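Local coordinates for protein haloalkane dehalogenase (Mycobacterium rhodesiae, PDB 4MJ3) that catalyses the hydrolytic cleavage of carbon-halogen bonds in haloalkanes, yielding an alcohol and a halide ion, at residues A[63-68]-A[289-294]; A[120-125]-A[278-283]; A[140-145]-A[296-301]; A[145-150]-A[245-250]; A[241-246]-A[270-275]. All coordinates share one frame; numbering follows the deposited sequence. Where two conformers were deposited one is given.

How the contacts relate
Helix 282-300 takes part in contacts 1, 2 and 3, near its middle, at its start and at its C-terminal end respectively. Contacts 2 and 4 lie closest, with centres about 6 Å apart, and are joined by probable hydrogen bonds: H280 ND1 stands 2.7 Å from D250 OD2, and D123 O 2.7 Å from T148 OG1. Together they build what is probably the active site. Contact 5 lies about 9 Å, centre to centre, from both contacts 3 and 4; it shares A245 and F246 with contact 4, and its strand 242-244 pairs with strand 140-145 of contact 3. Contact 1, about 12 Å centre to centre from contact 2, touches it through M65 SE and Q283 CG.

Contact 1: residues A[63-68]-A[289-294]; sequences RWMIPV and ELAEAV
M65, a selenomethionine in this crystal, crosses L290 obliquely and brings its terminal methyl against the leucine branch point, with CE 3.7 Å from L290 CG. The bend at its last torsion (chi3 60°) turns that methyl toward the helix, while the selenium lies beside one of the leucine methyls, M65 SE 3.8 Å from L290 CD2. Nearer the backbone the two beta carbons meet, M65 CB 4.0 Å from A291 CB. V68, whose CB points toward the opposite segment, closes on the same alanine methyl, with V68 CG1 3.6 Å from A291 CB. The small residue thus sits between two larger side chains, consistent with the close backbone approach of 5.1 Å from M65 CA to A291 CA. In the alpha/beta hydrolase fold, helix 66-71 and the C-terminal helix 282-300 lie on one side of the central sheet, and this contact packs them together. E292 borders it, meeting V68 at about a right angle, with OE2 3.9 Å from V68 CG1. Its chain folds back at chi2 (-70°), which brings the carboxylate beside the valine methyl. Beyond the contact, R63 forms a salt bridge with E284 of helix 282-300, and L290 packs on L282.

Contact 2: residues A[120-125]-A[278-283]; sequences VCQDWG and AGHFLQ
The H280 ring has Q122 NE2 over one face, 3.4 Å above the plane and displaced toward the rim, while D123 OD2 comes in at its edge. F281 receives H280 CD2 over the centre of one face. At the histidine edge, H280 NE2 donates to D123 OD2 over 2.6 Å (N-H...O 157°), close to the ring plane and onto the anti lone pair; carboxylate and ring planes stand 70° apart. The Q122 amide is held more loosely. CG anti to the backbone N (chi1 180°) sends the chain toward segment 278-283, and the bend at chi2 turns the amide between H280 O, bonded weakly by Q122 NE2 (3.0 Å), and Q283 NE2, which donates weakly to Q122 OE1 (3.3 Å). D123 has a positive phi and falls between strand 117-121 and helix 124-135, the strand-turn-helix geometry of the nucleophile elbow in alpha/beta hydrolases. Its OD1 accepts from W124 N at 2.6 Å and also from E55 N. H280 ND1 meets D250 OD2, so the ring bridges two carboxylates through its two nitrogens, which fixes its rotation. That chemistry is consistent with the nucleophile, base and acid of the haloalkane dehalogenase catalytic triad.

Contact 3: residues A[140-145]-A[296-301]; sequences FARVVA and TFVRAN
Strand 142-145 and helix segment 296-300 run nearly antiparallel, 155° between their directions, with axes 10.1 Å apart and R142 and V298 as the nearest pair of CA atoms. R142 reaches past the helix side chains with its chain extended from CG to NE, and CG lies anti to its own carbonyl carbon (chi1 -45°). Its guanidinium then grips one acceptor side-on: R142 NE is 3.0 Å and R142 NH2 2.8 Å from N301 O. The oxygen lies in the guanidinium plane, whereas both nitrogens approach from the same face of the carbonyl plane. V298 CG1 rests over one guanidinium face, 3.8 Å above it and offset toward the rim. In the alpha/beta hydrolase fold this joins the sixth sheet strand to the end of the C-terminal helix, where a positive group would probably be favoured by the helix dipole. NH2 has a second partner in E47, a salt bridge, and NH1 bonds T118. The apolar half is built on F297, whose ring is met obliquely: V144 CG2 lies 3.6 Å from CD2, and R142 CB 3.7 Å from CE2. The helix end is tied internally by N301 ND2, which donates to F297 O at 2.8 Å (167°).

Contact 4: residues A[145-150]-A[245-250]; sequences AANTML and AFSDSD
N147 OD1 accepts from S247 N at 3.0 Å, the donor tilted from the carbonyl plane, and is also approached by a water at 2.8 Å whose protons have other acceptors in reach. The two segments are the loops that leave sheet strands 140-145 and 242-244 of the alpha/beta hydrolase fold; the second carries D250, in the position where some haloalkane dehalogenases hold the triad acid. The other half of the N147 amide points at S247 as well: ND2 donates to S247 OG at 2.9 Å (168°), with the oxygen in the amide plane. S247 OG stands between its own backbone N and carbonyl carbon (chi1 69°), facing that NH2 group. ND2 further bonds H280 O, so the amide is held at both ends. D250 OD2, bonded to T253 and H280, also passes N147 CB at 3.5 Å. Where the strands part, A245 N still pairs with A145 O at 2.9 Å, close to linear. The F246 ring lies flat against the first segment, with N147 N 3.3 Å above its centre. T148 bonds D123 O through OG1, but its buried carbonyl finds no hydrogen-bond partner and abuts the ring, T148 O lying 3.2 Å from F246 CZ.

Contact 5: residues A[241-246]-A[270-275]; sequences PFLSAF and QSHVTI
Q270 begins the second segment by laying its CG against F242 O at 3.5 Å; the chain bends at chi2, bringing NE2 beside the P241 ring on its way to N301 OD1. S271 centres an inverse gamma turn, and L243 CD1 packs against S271 O at 3.3 Å. At H272, CG anti to the carbonyl carbon (chi1 -52°) swings the ring alongside the strand, where H272 ND1 accepts from S244 N at 3.0 Å, nearly straight (169°) though somewhat out of the ring plane. H272 CE1 meets the buried F242 O edge-on at 3.3 Å. V273 N donates to S244 O at 3.0 Å, and V273 CG2 packs on A245 CB at 3.7 Å. V273 O accepts a hydrogen bond from a water 2.7 Å away, which also donates to S244 OG, itself bonded to E257, and accepts from F246 N. T274 meets F246 O through a CA-H...O contact, its CG2 also nearby, and I275 N closes on that oxygen at 2.8 Å. Directions differ by 21°, so the segment runs parallel along the outermost strand, where the canonical eighth strand lies. Since H272 NE2 bonds A267 O, the proton probably sits there, and ND1 stands in for a backbone carbonyl.

Contact 1: residues A[63-68]-A[289-294]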
# COMPACT_ATOMS: atom_id res chain seq x y z
N ARG A 63 10.01 3.13 6.04
CA ARG A 63 11.29 3.75 6.41
C ARG A 63 12.39 2.77 6.79
O ARG A 63 13.57 3.08 6.59
CB ARG A 63 11.11 4.79 7.52
CG ARG A 63 10.85 4.20 8.91
CD ARG A 63 10.22 5.25 9.82
NE ARG A 63 9.91 4.71 11.14
CZ ARG A 63 8.88 3.93 11.43
NH1 ARG A 63 8.03 3.54 10.47
NH2 ARG A 63 8.71 3.50 12.67
N TRP A 64 12.05 1.62 7.36
CA TRP A 64 13.07 0.63 7.69
C TRP A 64 13.54 -0.19 6.48
O TRP A 64 14.64 -0.74 6.48
CB TRP A 64 12.59 -0.33 8.79
CG TRP A 64 12.04 0.33 10.00
CD1 TRP A 64 10.78 0.19 10.49
CD2 TRP A 64 12.72 1.21 10.90
NE1 TRP A 64 10.62 0.94 11.63
CE2 TRP A 64 11.80 1.56 11.91
CE3 TRP A 64 14.02 1.72 10.95
CZ2 TRP A 64 12.14 2.43 12.96
CZ3 TRP A 64 14.35 2.59 12.00
CH2 TRP A 64 13.41 2.93 12.98
N MSE A 65 12.71 -0.27 5.44
CA MSE A 65 12.99 -1.06 4.24
C MSE A 65 13.82 -0.30 3.24
O MSE A 65 14.68 -0.88 2.58
CB MSE A 65 11.66 -1.48 3.60
CG MSE A 65 11.01 -2.47 4.53
SE MSE A 65 9.37 -3.21 3.71
CE MSE A 65 10.06 -4.06 2.10
N ILE A 66 13.58 1.01 3.12
CA ILE A 66 14.26 1.80 2.11
C ILE A 66 15.81 1.71 2.16
O ILE A 66 16.42 1.46 1.13
CB ILE A 66 13.75 3.26 2.10
CG1 ILE A 66 12.31 3.30 1.58
CG2 ILE A 66 14.64 4.13 1.23
CD1 ILE A 66 11.56 4.56 1.92
N PRO A 67 16.44 1.89 3.34
CA PRO A 67 17.90 1.82 3.37
C PRO A 67 18.48 0.47 2.95
O PRO A 67 19.53 0.43 2.33
CB PRO A 67 18.24 2.12 4.84
CG PRO A 67 17.08 2.91 5.34
CD PRO A 67 15.90 2.29 4.66
N VAL A 68 17.79 -0.62 3.25
CA VAL A 68 18.21 -1.97 2.84
C VAL A 68 18.17 -2.10 1.31
O VAL A 68 19.12 -2.58 0.70
CB VAL A 68 17.31 -3.05 3.47
CG1 VAL A 68 17.68 -4.43 2.97
CG2 VAL A 68 17.41 -2.99 5.00
N GLU A 289 13.83 -7.49 7.62
CA GLU A 289 13.69 -8.88 7.17
C GLU A 289 12.90 -8.95 5.86
O GLU A 289 13.27 -9.68 4.94
CB GLU A 289 13.02 -9.72 8.26
CG GLU A 289 13.89 -9.97 9.49
CD GLU A 289 13.96 -8.82 10.51
OE1 GLU A 289 13.35 -7.74 10.33
OE2 GLU A 289 14.64 -9.02 11.53
N LEU A 290 11.83 -8.19 5.75
CA LEU A 290 11.04 -8.16 4.52
C LEU A 290 11.87 -7.57 3.38
O LEU A 290 11.88 -8.12 2.28
CB LEU A 290 9.72 -7.41 4.70
CG LEU A 290 8.83 -7.33 3.45
CD1 LEU A 290 8.47 -8.70 2.92
CD2 LEU A 290 7.58 -6.51 3.75
N ALA A 291 12.63 -6.51 3.65
CA ALA A 291 13.47 -5.91 2.62
C ALA A 291 14.55 -6.88 2.15
O ALA A 291 14.81 -6.96 0.95
CB ALA A 291 14.10 -4.62 3.11
N GLU A 292 15.15 -7.63 3.07
CA GLU A 292 16.13 -8.66 2.70
C GLU A 292 15.50 -9.74 1.81
O GLU A 292 16.12 -10.17 0.83
CB GLU A 292 16.78 -9.29 3.94
CG GLU A 292 17.74 -8.35 4.71
CD GLU A 292 19.04 -8.03 3.97
OE1 GLU A 292 19.22 -8.50 2.82
OE2 GLU A 292 19.89 -7.30 4.53
N ALA A 293 14.27 -10.14 2.11
CA ALA A 293 13.54 -11.10 1.27
C ALA A 293 13.32 -10.53 -0.14
O ALA A 293 13.46 -11.26 -1.12
CB ALA A 293 12.23 -11.50 1.90
N VAL A 294 13.00 -9.24 -0.24
CA VAL A 294 12.82 -8.60 -1.54
C VAL A 294 14.13 -8.57 -2.35
O VAL A 294 14.12 -8.90 -3.53
CB VAL A 294 12.26 -7.16 -1.40
CG1 VAL A 294 12.28 -6.45 -2.73
CG2 VAL A 294 10.86 -7.20 -0.82

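Contact 2: residues A[120-125]-A[278-283]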
# COMPACT_ATOMS: atom_id res chain seq x y z
N VAL A 120 6.11 -3.94 -4.35
CA VAL A 120 5.99 -4.50 -3.01
C VAL A 120 4.75 -3.85 -2.39
O VAL A 120 4.66 -2.62 -2.30
CB VAL A 120 7.20 -4.19 -2.15
CG1 VAL A 120 6.99 -4.71 -0.73
CG2 VAL A 120 8.46 -4.76 -2.79
N CYS A 121 3.79 -4.67 -1.98
CA CYS A 121 2.50 -4.12 -1.59
C CYS A 121 1.92 -4.82 -0.36
O CYS A 121 2.14 -6.00 -0.16
CB CYS A 121 1.53 -4.17 -2.77
SG CYS A 121 1.17 -5.82 -3.43
N GLN A 122 1.17 -4.04 0.42
CA GLN A 122 0.58 -4.48 1.68
C GLN A 122 -0.75 -3.75 1.87
O GLN A 122 -0.87 -2.59 1.45
CB GLN A 122 1.56 -4.13 2.81
CG GLN A 122 1.14 -4.52 4.21
CD GLN A 122 0.52 -3.38 5.03
OE1 GLN A 122 0.61 -2.21 4.66
NE2 GLN A 122 -0.08 -3.73 6.15
N ASP A 123 -1.74 -4.42 2.48
CA ASP A 123 -3.04 -3.80 2.78
C ASP A 123 -3.59 -3.20 1.46
O ASP A 123 -3.47 -3.83 0.39
CB ASP A 123 -2.81 -2.75 3.91
CG ASP A 123 -4.09 -2.21 4.55
OD1 ASP A 123 -4.76 -1.31 3.98
OD2 ASP A 123 -4.42 -2.65 5.69
N TRP A 124 -4.16 -1.99 1.51
CA TRP A 124 -4.69 -1.34 0.32
C TRP A 124 -3.64 -1.04 -0.75
O TRP A 124 -3.98 -0.89 -1.93
CB TRP A 124 -5.46 -0.06 0.70
CG TRP A 124 -6.92 -0.29 0.92
CD1 TRP A 124 -7.54 -0.46 2.11
CD2 TRP A 124 -7.93 -0.39 -0.09
NE1 TRP A 124 -8.88 -0.62 1.92
CE2 TRP A 124 -9.15 -0.60 0.57
CE3 TRP A 124 -7.93 -0.29 -1.49
CZ2 TRP A 124 -10.36 -0.74 -0.12
CZ3 TRP A 124 -9.13 -0.43 -2.17
CH2 TRP A 124 -10.33 -0.64 -1.47
N GLY A 125 -2.36 -0.99 -0.36
CA GLY A 125 -1.28 -0.90 -1.34
C GLY A 125 -1.37 -2.03 -2.35
O GLY A 125 -1.12 -1.83 -3.54
N ALA A 278 5.65 -10.98 13.09
CA ALA A 278 5.15 -9.71 12.59
C ALA A 278 3.64 -9.73 12.42
O ALA A 278 3.07 -10.73 11.99
CB ALA A 278 5.84 -9.33 11.28
N GLY A 279 3.03 -8.60 12.74
CA GLY A 279 1.59 -8.44 12.59
C GLY A 279 1.21 -7.93 11.22
O GLY A 279 1.98 -8.00 10.26
N HIS A 280 0.00 -7.38 11.12
CA HIS A 280 -0.48 -6.83 9.87
C HIS A 280 0.48 -5.82 9.23
O HIS A 280 0.80 -5.92 8.05
CB HIS A 280 -1.83 -6.16 10.12
CG HIS A 280 -2.44 -5.59 8.89
ND1 HIS A 280 -2.88 -6.37 7.84
CD2 HIS A 280 -2.69 -4.30 8.53
CE1 HIS A 280 -3.36 -5.59 6.89
NE2 HIS A 280 -3.24 -4.33 7.28
N PHE A 281 0.94 -4.86 10.02
CA PHE A 281 1.88 -3.84 9.56
C PHE A 281 3.29 -4.39 9.71
O PHE A 281 4.09 -3.93 10.53
CB PHE A 281 1.69 -2.53 10.32
CG PHE A 281 0.36 -1.91 10.08
CD1 PHE A 281 0.11 -1.21 8.91
CD2 PHE A 281 -0.66 -2.05 10.98
CE1 PHE A 281 -1.12 -0.64 8.64
CE2 PHE A 281 -1.91 -1.50 10.74
CZ PHE A 281 -2.13 -0.77 9.57
N LEU A 282 3.58 -5.40 8.89
CA LEU A 282 4.80 -6.17 9.06
C LEU A 282 6.07 -5.33 8.83
O LEU A 282 7.14 -5.69 9.31
CB LEU A 282 4.80 -7.42 8.18
CG LEU A 282 5.12 -7.31 6.69
CD1 LEU A 282 5.23 -8.72 6.12
CD2 LEU A 282 4.05 -6.53 5.93
N GLN A 283 5.93 -4.23 8.10
CA GLN A 283 7.05 -3.34 7.83
C GLN A 283 7.53 -2.64 9.11
O GLN A 283 8.68 -2.22 9.18
CB GLN A 283 6.69 -2.28 6.77
CG GLN A 283 6.02 -2.84 5.52
CD GLN A 283 4.50 -2.75 5.58
OE1 GLN A 283 3.89 -3.01 6.62
NE2 GLN A 283 3.89 -2.40 4.45

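Contact 3: residues A[140-145]-A[296-301]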
# COMPACT_ATOMS: atom_id res chain seq x y z
N PHE A 140 5.12 -4.24 -14.86
CA PHE A 140 5.66 -4.90 -13.66
C PHE A 140 6.56 -6.08 -13.99
O PHE A 140 6.11 -7.06 -14.59
CB PHE A 140 4.50 -5.32 -12.76
CG PHE A 140 3.67 -4.16 -12.30
CD1 PHE A 140 4.04 -3.42 -11.18
CD2 PHE A 140 2.57 -3.75 -13.03
CE1 PHE A 140 3.31 -2.33 -10.78
CE2 PHE A 140 1.82 -2.65 -12.64
CZ PHE A 140 2.19 -1.93 -11.51
N ALA A 141 7.84 -5.96 -13.63
CA ALA A 141 8.78 -7.04 -13.83
C ALA A 141 8.56 -8.17 -12.81
O ALA A 141 8.75 -9.35 -13.14
CB ALA A 141 10.21 -6.52 -13.72
N ARG A 142 8.23 -7.79 -11.57
CA ARG A 142 8.07 -8.75 -10.46
C ARG A 142 7.07 -8.18 -9.45
O ARG A 142 6.85 -6.96 -9.42
CB ARG A 142 9.37 -9.00 -9.72
CG ARG A 142 10.59 -9.22 -10.60
CD ARG A 142 11.81 -9.41 -9.74
NE ARG A 142 13.04 -9.39 -10.52
CZ ARG A 142 13.70 -8.29 -10.88
NH1 ARG A 142 13.28 -7.06 -10.57
NH2 ARG A 142 14.80 -8.42 -11.60
N VAL A 143 6.50 -9.06 -8.63
CA VAL A 143 5.55 -8.64 -7.60
C VAL A 143 5.84 -9.36 -6.28
O VAL A 143 6.07 -10.58 -6.27
CB VAL A 143 4.10 -8.95 -8.03
CG1 VAL A 143 3.13 -8.56 -6.92
CG2 VAL A 143 3.77 -8.23 -9.33
N VAL A 144 5.87 -8.60 -5.19
CA VAL A 144 5.92 -9.13 -3.83
C VAL A 144 4.62 -8.72 -3.14
O VAL A 144 4.33 -7.53 -3.02
CB VAL A 144 7.12 -8.57 -3.05
CG1 VAL A 144 7.13 -9.14 -1.63
CG2 VAL A 144 8.39 -8.88 -3.78
N ALA A 145 3.85 -9.70 -2.71
CA ALA A 145 2.62 -9.46 -1.96
C ALA A 145 2.84 -9.82 -0.51
O ALA A 145 3.27 -10.94 -0.20
CB ALA A 145 1.48 -10.29 -2.54
N THR A 296 16.71 -10.62 -2.04
CA THR A 296 16.99 -12.01 -2.43
C THR A 296 16.18 -12.43 -3.66
O THR A 296 16.71 -13.02 -4.60
CB THR A 296 16.73 -12.95 -1.23
OG1 THR A 296 17.70 -12.68 -0.22
CG2 THR A 296 16.81 -14.43 -1.64
N PHE A 297 14.89 -12.07 -3.64
CA PHE A 297 13.95 -12.36 -4.73
C PHE A 297 14.31 -11.65 -6.04
O PHE A 297 14.27 -12.26 -7.10
CB PHE A 297 12.55 -11.98 -4.24
CG PHE A 297 11.49 -11.97 -5.30
CD1 PHE A 297 11.04 -13.15 -5.88
CD2 PHE A 297 10.85 -10.79 -5.62
CE1 PHE A 297 10.01 -13.12 -6.81
CE2 PHE A 297 9.80 -10.75 -6.54
CZ PHE A 297 9.39 -11.92 -7.13
N VAL A 298 14.69 -10.38 -5.95
CA VAL A 298 15.15 -9.63 -7.11
C VAL A 298 16.39 -10.26 -7.70
O VAL A 298 16.46 -10.50 -8.91
CB VAL A 298 15.42 -8.14 -6.77
CG1 VAL A 298 16.12 -7.43 -7.92
CG2 VAL A 298 14.10 -7.45 -6.47
N ARG A 299 17.36 -10.58 -6.86
CA ARG A 299 18.61 -11.16 -7.36
C ARG A 299 18.43 -12.55 -7.96
O ARG A 299 19.17 -12.93 -8.86
CB ARG A 299 19.65 -11.20 -6.25
CG ARG A 299 19.95 -9.78 -5.77
CD ARG A 299 21.13 -9.62 -4.85
NE ARG A 299 21.54 -8.23 -4.74
CZ ARG A 299 22.47 -7.80 -3.89
NH1 ARG A 299 23.09 -8.64 -3.07
NH2 ARG A 299 22.79 -6.51 -3.88
N ALA A 300 17.47 -13.31 -7.43
CA ALA A 300 17.20 -14.67 -7.91
C ALA A 300 16.43 -14.68 -9.22
O ALA A 300 16.30 -15.74 -9.85
CB ALA A 300 16.42 -15.47 -6.85
N ASN A 301 15.93 -13.51 -9.62
CA ASN A 301 15.14 -13.38 -10.84
C ASN A 301 15.71 -12.24 -11.69
O ASN A 301 15.05 -11.21 -11.88
CB ASN A 301 13.68 -13.12 -10.47
CG ASN A 301 13.03 -14.33 -9.84
OD1 ASN A 301 12.62 -15.27 -10.53
ND2 ASN A 301 12.92 -14.32 -8.52

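Contact 4: residues A[145-150]-A[245-250]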
# COMPACT_ATOMS: atom_id res chain seq x y z
N ALA A 145 3.85 -9.70 -2.71
CA ALA A 145 2.62 -9.46 -1.96
C ALA A 145 2.84 -9.82 -0.51
O ALA A 145 3.27 -10.94 -0.20
CB ALA A 145 1.48 -10.29 -2.54
N ALA A 146 2.51 -8.91 0.38
CA ALA A 146 2.68 -9.12 1.81
C ALA A 146 1.47 -8.59 2.57
O ALA A 146 1.25 -7.38 2.64
CB ALA A 146 3.93 -8.41 2.30
N ASN A 147 0.70 -9.50 3.17
CA ASN A 147 -0.46 -9.13 3.98
C ASN A 147 -1.40 -8.24 3.18
O ASN A 147 -1.67 -7.08 3.54
CB ASN A 147 -0.04 -8.46 5.28
CG ASN A 147 0.73 -9.39 6.20
OD1 ASN A 147 0.84 -10.59 5.94
ND2 ASN A 147 1.22 -8.84 7.30
N THR A 148 -1.90 -8.82 2.10
CA THR A 148 -2.77 -8.11 1.19
C THR A 148 -3.63 -9.13 0.43
O THR A 148 -3.54 -10.33 0.70
CB THR A 148 -1.96 -7.22 0.23
OG1 THR A 148 -2.84 -6.35 -0.49
CG2 THR A 148 -1.14 -8.05 -0.75
N MSE A 149 -4.46 -8.64 -0.49
CA MSE A 149 -5.30 -9.50 -1.36
C MSE A 149 -5.88 -8.66 -2.46
O MSE A 149 -5.71 -7.43 -2.49
CB MSE A 149 -6.48 -10.18 -0.68
CG MSE A 149 -6.44 -11.70 -0.88
SE MSE A 149 -6.56 -12.63 -2.62
CE MSE A 149 -8.29 -13.46 -2.24
N LEU A 150 -6.58 -9.33 -3.37
CA LEU A 150 -7.34 -8.67 -4.43
C LEU A 150 -8.76 -9.23 -4.39
O LEU A 150 -9.08 -10.16 -5.12
CB LEU A 150 -6.71 -8.85 -5.80
CG LEU A 150 -7.43 -8.18 -6.99
CD1 LEU A 150 -7.76 -6.72 -6.73
CD2 LEU A 150 -6.62 -8.29 -8.27
N ALA A 245 5.13 -13.06 0.65
CA ALA A 245 5.90 -12.71 1.83
C ALA A 245 4.99 -12.13 2.92
O ALA A 245 5.26 -11.07 3.50
CB ALA A 245 7.00 -11.73 1.46
N PHE A 246 3.93 -12.87 3.23
CA PHE A 246 3.02 -12.55 4.32
C PHE A 246 3.69 -12.85 5.67
O PHE A 246 4.64 -13.64 5.75
CB PHE A 246 1.72 -13.37 4.22
CG PHE A 246 0.78 -12.96 3.13
CD1 PHE A 246 1.20 -12.78 1.81
CD2 PHE A 246 -0.58 -12.78 3.42
CE1 PHE A 246 0.29 -12.44 0.81
CE2 PHE A 246 -1.50 -12.46 2.42
CZ PHE A 246 -1.06 -12.26 1.12
N SER A 247 3.20 -12.20 6.73
CA SER A 247 3.66 -12.48 8.08
C SER A 247 2.80 -13.53 8.74
O SER A 247 1.79 -13.98 8.17
CB SER A 247 3.68 -11.19 8.91
OG SER A 247 2.36 -10.74 9.16
N ASP A 248 3.20 -13.94 9.94
CA ASP A 248 2.54 -15.04 10.64
C ASP A 248 1.47 -14.65 11.65
O ASP A 248 0.83 -15.52 12.23
CB ASP A 248 3.59 -15.96 11.30
CG ASP A 248 4.43 -15.25 12.34
OD1 ASP A 248 4.25 -14.05 12.60
OD2 ASP A 248 5.34 -15.92 12.91
N SER A 249 1.30 -13.34 11.88
CA SER A 249 0.44 -12.89 12.97
C SER A 249 -0.55 -11.84 12.52
O SER A 249 -0.79 -10.86 13.23
CB SER A 249 1.29 -12.38 14.14
OG SER A 249 2.27 -13.35 14.53
N ASP A 250 -1.15 -12.04 11.33
CA ASP A 250 -2.13 -11.11 10.80
C ASP A 250 -3.41 -11.82 10.41
O ASP A 250 -3.54 -12.27 9.27
CB ASP A 250 -1.59 -10.37 9.58
CG ASP A 250 -2.61 -9.41 8.99
OD1 ASP A 250 -3.59 -9.07 9.68
OD2 ASP A 250 -2.42 -8.99 7.83
O HOH W 1 -1.05 -12.51 6.85

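Contact 5: residues A[241-246]-A[270-275]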
# COMPACT_ATOMS: atom_id res chain seq x y z
N PRO A 241 7.77 -13.22 -12.18
CA PRO A 241 7.98 -13.62 -10.78
C PRO A 241 7.06 -12.97 -9.75
O PRO A 241 6.87 -11.74 -9.75
CB PRO A 241 9.45 -13.24 -10.52
CG PRO A 241 10.08 -13.36 -11.86
CD PRO A 241 9.04 -12.83 -12.82
N PHE A 242 6.49 -13.81 -8.89
CA PHE A 242 5.56 -13.39 -7.86
C PHE A 242 5.96 -14.07 -6.55
O PHE A 242 6.04 -15.30 -6.49
CB PHE A 242 4.15 -13.79 -8.27
CG PHE A 242 3.09 -13.25 -7.36
CD1 PHE A 242 2.84 -13.84 -6.14
CD2 PHE A 242 2.35 -12.14 -7.75
CE1 PHE A 242 1.86 -13.32 -5.30
CE2 PHE A 242 1.38 -11.63 -6.92
CZ PHE A 242 1.15 -12.23 -5.70
N LEU A 243 6.21 -13.25 -5.52
CA LEU A 243 6.63 -13.72 -4.21
C LEU A 243 5.57 -13.45 -3.16
O LEU A 243 5.05 -12.32 -3.06
CB LEU A 243 7.92 -13.01 -3.77
CG LEU A 243 8.53 -13.53 -2.45
CD1 LEU A 243 9.20 -14.88 -2.68
CD2 LEU A 243 9.54 -12.56 -1.87
N SER A 244 5.23 -14.48 -2.42
CA SER A 244 4.37 -14.36 -1.25
C SER A 244 5.28 -14.18 -0.05
O SER A 244 6.09 -15.06 0.24
CB SER A 244 3.51 -15.62 -1.09
OG SER A 244 2.67 -15.50 0.04
N ALA A 245 5.13 -13.06 0.65
CA ALA A 245 5.90 -12.71 1.83
C ALA A 245 4.99 -12.13 2.92
O ALA A 245 5.26 -11.07 3.50
CB ALA A 245 7.00 -11.73 1.46
N PHE A 246 3.93 -12.87 3.23
CA PHE A 246 3.02 -12.55 4.32
C PHE A 246 3.69 -12.85 5.67
O PHE A 246 4.64 -13.64 5.75
CB PHE A 246 1.72 -13.37 4.22
CG PHE A 246 0.78 -12.96 3.13
CD1 PHE A 246 1.20 -12.78 1.81
CD2 PHE A 246 -0.58 -12.78 3.42
CE1 PHE A 246 0.29 -12.44 0.81
CE2 PHE A 246 -1.50 -12.46 2.42
CZ PHE A 246 -1.06 -12.26 1.12
N GLN A 270 8.90 -20.11 -7.01
CA GLN A 270 9.53 -19.04 -6.25
C GLN A 270 9.62 -19.48 -4.79
O GLN A 270 8.77 -20.23 -4.31
CB GLN A 270 8.71 -17.73 -6.37
CG GLN A 270 8.66 -17.15 -7.77
CD GLN A 270 10.02 -16.68 -8.27
OE1 GLN A 270 10.87 -16.27 -7.49
NE2 GLN A 270 10.20 -16.70 -9.58
N SER A 271 10.60 -18.95 -4.08
CA SER A 271 10.85 -19.32 -2.70
C SER A 271 10.09 -18.43 -1.73
O SER A 271 10.65 -17.49 -1.17
CB SER A 271 12.34 -19.28 -2.39
OG SER A 271 12.98 -20.34 -3.08
N HIS A 272 8.82 -18.77 -1.53
CA HIS A 272 7.94 -17.95 -0.71
C HIS A 272 8.40 -18.03 0.72
O HIS A 272 9.01 -19.01 1.16
CB HIS A 272 6.49 -18.38 -0.87
CG HIS A 272 6.05 -18.46 -2.29
ND1 HIS A 272 5.91 -17.33 -3.08
CD2 HIS A 272 5.79 -19.51 -3.09
CE1 HIS A 272 5.58 -17.70 -4.31
NE2 HIS A 272 5.51 -19.02 -4.34
N VAL A 273 8.16 -16.95 1.44
CA VAL A 273 8.58 -16.84 2.81
C VAL A 273 7.41 -16.46 3.70
O VAL A 273 6.45 -15.85 3.24
CB VAL A 273 9.73 -15.80 2.93
CG1 VAL A 273 10.95 -16.25 2.13
CG2 VAL A 273 9.31 -14.43 2.46
N THR A 274 7.50 -16.84 4.96
CA THR A 274 6.61 -16.32 5.99
C THR A 274 7.48 -15.46 6.89
O THR A 274 8.48 -15.95 7.44
CB THR A 274 5.93 -17.44 6.78
OG1 THR A 274 5.15 -18.25 5.89
CG2 THR A 274 5.00 -16.84 7.83
N ILE A 275 7.13 -14.18 7.02
CA ILE A 275 7.89 -13.25 7.86
C ILE A 275 7.45 -13.50 9.30
O ILE A 275 6.32 -13.19 9.69
CB ILE A 275 7.66 -11.78 7.45
CG1 ILE A 275 8.05 -11.54 5.99
CG2 ILE A 275 8.40 -10.82 8.39
CD1 ILE A 275 9.51 -11.81 5.69
O HOH W 2 3.86 -15.75 2.53